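Local atomic coordinates of yncA (Salmonella typhimurium, PDB entry 3DR6), a protein that is a putative acetyltransferase of the GNAT family, which probably transfers an acetyl group from acetyl-coenzyme A to an acceptor substrate. Residues Val118-Ile123 / Leu158-Leu163. Sequence-based numbering, arbitrary orientation.
Sequences VMVAGI and LTFMQL
V120 overlaps the side chain of F160, its CG1 coming in at a slant to lie 3.4 Å from F160 CD2. This methyl stands anti to the backbone N (chi1 175°), the branch that reaches diagonally, two pairs along the same face of the ladder, from the V120-Q162 pair to the ring. A121 O lies at the edge of the F160 ring, in its plane, and L158 CD2 lies over one face, near its rim. W74 of the same chain adds an edge-to-face partner. Beyond V120, V118 CG1 rests 3.8 Å from Q162 CB; Q162 OE1 bonds to T142 OG1 of the same chain and NE2 to P146 O of the second subunit, so this face of the sheet runs into the dimer contact. On the other face, I123 CD1 meets the selenium of M161 at 3.5 Å, where H134 of helix 128-135 packs against both side chains, while M119 and L163 lie under I108 of helix 99-113. Six backbone hydrogen bonds, two in each of the pairs M119-L163, A121-M161 and I123-T159, hold the strands in register; A121 N to M161 O, 2.8 Å, is nearly straight at 170°. The principle illustrated is the regular antiparallel ladder: strand 118-124, parallel to 83-90 on one side, pairs here with 154-164, itself antiparallel to 140-151, in the C-terminal half of the mixed sheet characteristic of the GNAT fold.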
ATOM      1  N   VAL C 118     -13.382  -1.903   5.226  1.00 13.56           N
ATOM      2  CA  VAL C 118     -12.417  -1.311   6.182  1.00 13.79           C
ATOM      3  C   VAL C 118     -11.949   0.034   5.611  1.00 15.24           C
ATOM      4  O   VAL C 118     -11.689   0.087   4.403  1.00 14.59           O
ATOM      5  CB  VAL C 118     -11.147  -2.229   6.387  1.00 13.97           C
ATOM      6  CG1 VAL C 118     -10.134  -1.542   7.318  1.00 14.78           C
ATOM      7  CG2 VAL C 118     -11.549  -3.614   6.937  1.00 13.79           C
HETATM    8  N   MSE C 119     -11.845   1.090   6.439  1.00 14.62           N
HETATM    9  CA  MSE C 119     -11.126   2.342   6.019  1.00 17.87           C
HETATM   10  C   MSE C 119      -9.833   2.393   6.808  1.00 16.04           C
HETATM   11  O   MSE C 119      -9.806   2.179   8.022  1.00 16.81           O
HETATM   12  CB  MSE C 119     -11.894   3.698   6.166  1.00 17.20           C
HETATM   13  CG  MSE C 119     -11.301   5.079   5.293  1.00 12.38           C
HETATM   14 SE   MSE C 119     -12.432   6.383   6.091  1.00 34.71          SE
HETATM   15  CE  MSE C 119     -14.120   5.215   6.265  1.00 11.13           C
ATOM     16  N   VAL C 120      -8.772   2.662   6.083  1.00 16.06           N
ATOM     17  CA  VAL C 120      -7.446   2.768   6.654  1.00 15.79           C
ATOM     18  C   VAL C 120      -7.013   4.234   6.651  1.00 16.47           C
ATOM     19  O   VAL C 120      -7.238   4.942   5.657  1.00 16.59           O
ATOM     20  CB  VAL C 120      -6.461   1.952   5.806  1.00 15.60           C
ATOM     21  CG1 VAL C 120      -5.003   2.147   6.315  1.00 15.59           C
ATOM     22  CG2 VAL C 120      -6.817   0.486   5.846  1.00 15.83           C
ATOM     23  N   ALA C 121      -6.363   4.662   7.732  1.00 15.65           N
ATOM     24  CA  ALA C 121      -5.702   5.939   7.783  1.00 15.95           C
ATOM     25  C   ALA C 121      -4.193   5.706   7.885  1.00 15.93           C
ATOM     26  O   ALA C 121      -3.751   4.870   8.664  1.00 16.37           O
ATOM     27  CB  ALA C 121      -6.207   6.734   9.011  1.00 14.73           C
ATOM     28  N   GLY C 122      -3.418   6.425   7.078  1.00 16.86           N
ATOM     29  CA  GLY C 122      -1.950   6.414   7.167  1.00 18.07           C
ATOM     30  C   GLY C 122      -1.565   7.731   7.826  1.00 19.63           C
ATOM     31  O   GLY C 122      -1.895   8.813   7.316  1.00 21.04           O
ATOM     32  N   ILE C 123      -0.919   7.643   8.984  1.00 18.96           N
ATOM     33  CA  ILE C 123      -0.681   8.801   9.836  1.00 18.88           C
ATOM     34  C   ILE C 123       0.797   8.794  10.238  1.00 19.45           C
ATOM     35  O   ILE C 123       1.340   7.744  10.611  1.00 19.44           O
ATOM     36  CB  ILE C 123      -1.589   8.738  11.127  1.00 18.19           C
ATOM     37  CG1 ILE C 123      -3.078   8.605  10.786  1.00 19.19           C
ATOM     38  CG2 ILE C 123      -1.343   9.958  12.021  1.00 18.16           C
ATOM     39  CD1 ILE C 123      -3.946   8.235  12.014  1.00 17.88           C
ATOM     40  N   LEU C 158       5.479   5.418  10.052  1.00 14.63           N
ATOM     41  CA  LEU C 158       4.068   5.382   9.624  1.00 15.24           C
ATOM     42  C   LEU C 158       3.234   4.588  10.618  1.00 15.63           C
ATOM     43  O   LEU C 158       3.591   3.458  10.988  1.00 15.91           O
ATOM     44  CB  LEU C 158       3.952   4.720   8.248  1.00 15.23           C
ATOM     45  CG  LEU C 158       2.529   4.558   7.682  1.00 16.40           C
ATOM     46  CD1 LEU C 158       1.907   5.920   7.474  1.00 18.65           C
ATOM     47  CD2 LEU C 158       2.567   3.821   6.347  1.00 17.70           C
ATOM     48  N   THR C 159       2.111   5.168  11.010  1.00 14.85           N
ATOM     49  CA  THR C 159       1.101   4.447  11.765  1.00 15.44           C
ATOM     50  C   THR C 159      -0.070   4.172  10.812  1.00 15.62           C
ATOM     51  O   THR C 159      -0.500   5.065  10.076  1.00 16.26           O
ATOM     52  CB  THR C 159       0.654   5.288  12.991  1.00 15.54           C
ATOM     53  OG1 THR C 159       1.769   5.403  13.890  1.00 16.80           O
ATOM     54  CG2 THR C 159      -0.517   4.645  13.731  1.00 14.43           C
ATOM     55  N   PHE C 160      -0.550   2.929  10.783  1.00 15.75           N
ATOM     56  CA  PHE C 160      -1.859   2.696  10.182  1.00 15.64           C
ATOM     57  C   PHE C 160      -2.882   2.565  11.283  1.00 15.84           C
ATOM     58  O   PHE C 160      -2.647   1.894  12.300  1.00 15.84           O
ATOM     59  CB  PHE C 160      -1.953   1.448   9.317  1.00 16.08           C
ATOM     60  CG  PHE C 160      -1.330   1.577   7.956  1.00 15.84           C
ATOM     61  CD1 PHE C 160      -0.408   0.615   7.545  1.00 14.53           C
ATOM     62  CD2 PHE C 160      -1.694   2.618   7.065  1.00 14.10           C
ATOM     63  CE1 PHE C 160       0.187   0.680   6.239  1.00 16.29           C
ATOM     64  CE2 PHE C 160      -1.123   2.676   5.777  1.00 13.89           C
ATOM     65  CZ  PHE C 160      -0.173   1.699   5.373  1.00 15.49           C
HETATM   66  N   MSE C 161      -4.004   3.231  11.078  1.00 14.83           N
HETATM   67  CA  MSE C 161      -5.197   2.946  11.885  1.00 15.53           C
HETATM   68  C   MSE C 161      -6.333   2.482  10.988  1.00 15.67           C
HETATM   69  O   MSE C 161      -6.365   2.780   9.783  1.00 16.64           O
HETATM   70  CB  MSE C 161      -5.606   4.156  12.703  1.00 15.25           C
HETATM   71  CG  MSE C 161      -4.480   4.671  13.588  1.00 16.85           C
HETATM   72 SE   MSE C 161      -5.036   6.225  14.678  0.70 14.34          SE
HETATM   73  CE  MSE C 161      -6.193   5.309  15.919  1.00 17.12           C
ATOM     74  N   GLN C 162      -7.243   1.707  11.548  1.00 15.32           N
ATOM     75  CA  GLN C 162      -8.326   1.214  10.716  1.00 14.75           C
ATOM     76  C   GLN C 162      -9.665   1.154  11.444  1.00 14.65           C
ATOM     77  O   GLN C 162      -9.711   1.093  12.654  1.00 13.86           O
ATOM     78  CB  GLN C 162      -8.001  -0.146  10.117  1.00 15.00           C
ATOM     79  CG  GLN C 162      -7.931  -1.310  11.134  1.00 14.52           C
ATOM     80  CD  GLN C 162      -7.495  -2.601  10.459  1.00 16.49           C
ATOM     81  OE1 GLN C 162      -6.283  -2.806  10.190  1.00 16.47           O
ATOM     82  NE2 GLN C 162      -8.465  -3.474  10.172  1.00 17.71           N
ATOM     83  N   LEU C 163     -10.730   1.166  10.655  1.00 14.32           N
ATOM     84  CA  LEU C 163     -12.098   1.081  11.158  1.00 15.41           C
ATOM     85  C   LEU C 163     -12.843   0.091  10.293  1.00 14.71           C
ATOM     86  O   LEU C 163     -12.950   0.280   9.069  1.00 14.89           O
ATOM     87  CB  LEU C 163     -12.802   2.453  11.100  1.00 15.57           C
ATOM     88  CG  LEU C 163     -14.313   2.461  11.406  1.00 14.55           C
ATOM     89  CD1 LEU C 163     -14.562   2.082  12.892  1.00 15.85           C
ATOM     90  CD2 LEU C 163     -14.888   3.840  11.106  1.00 16.83           C
TER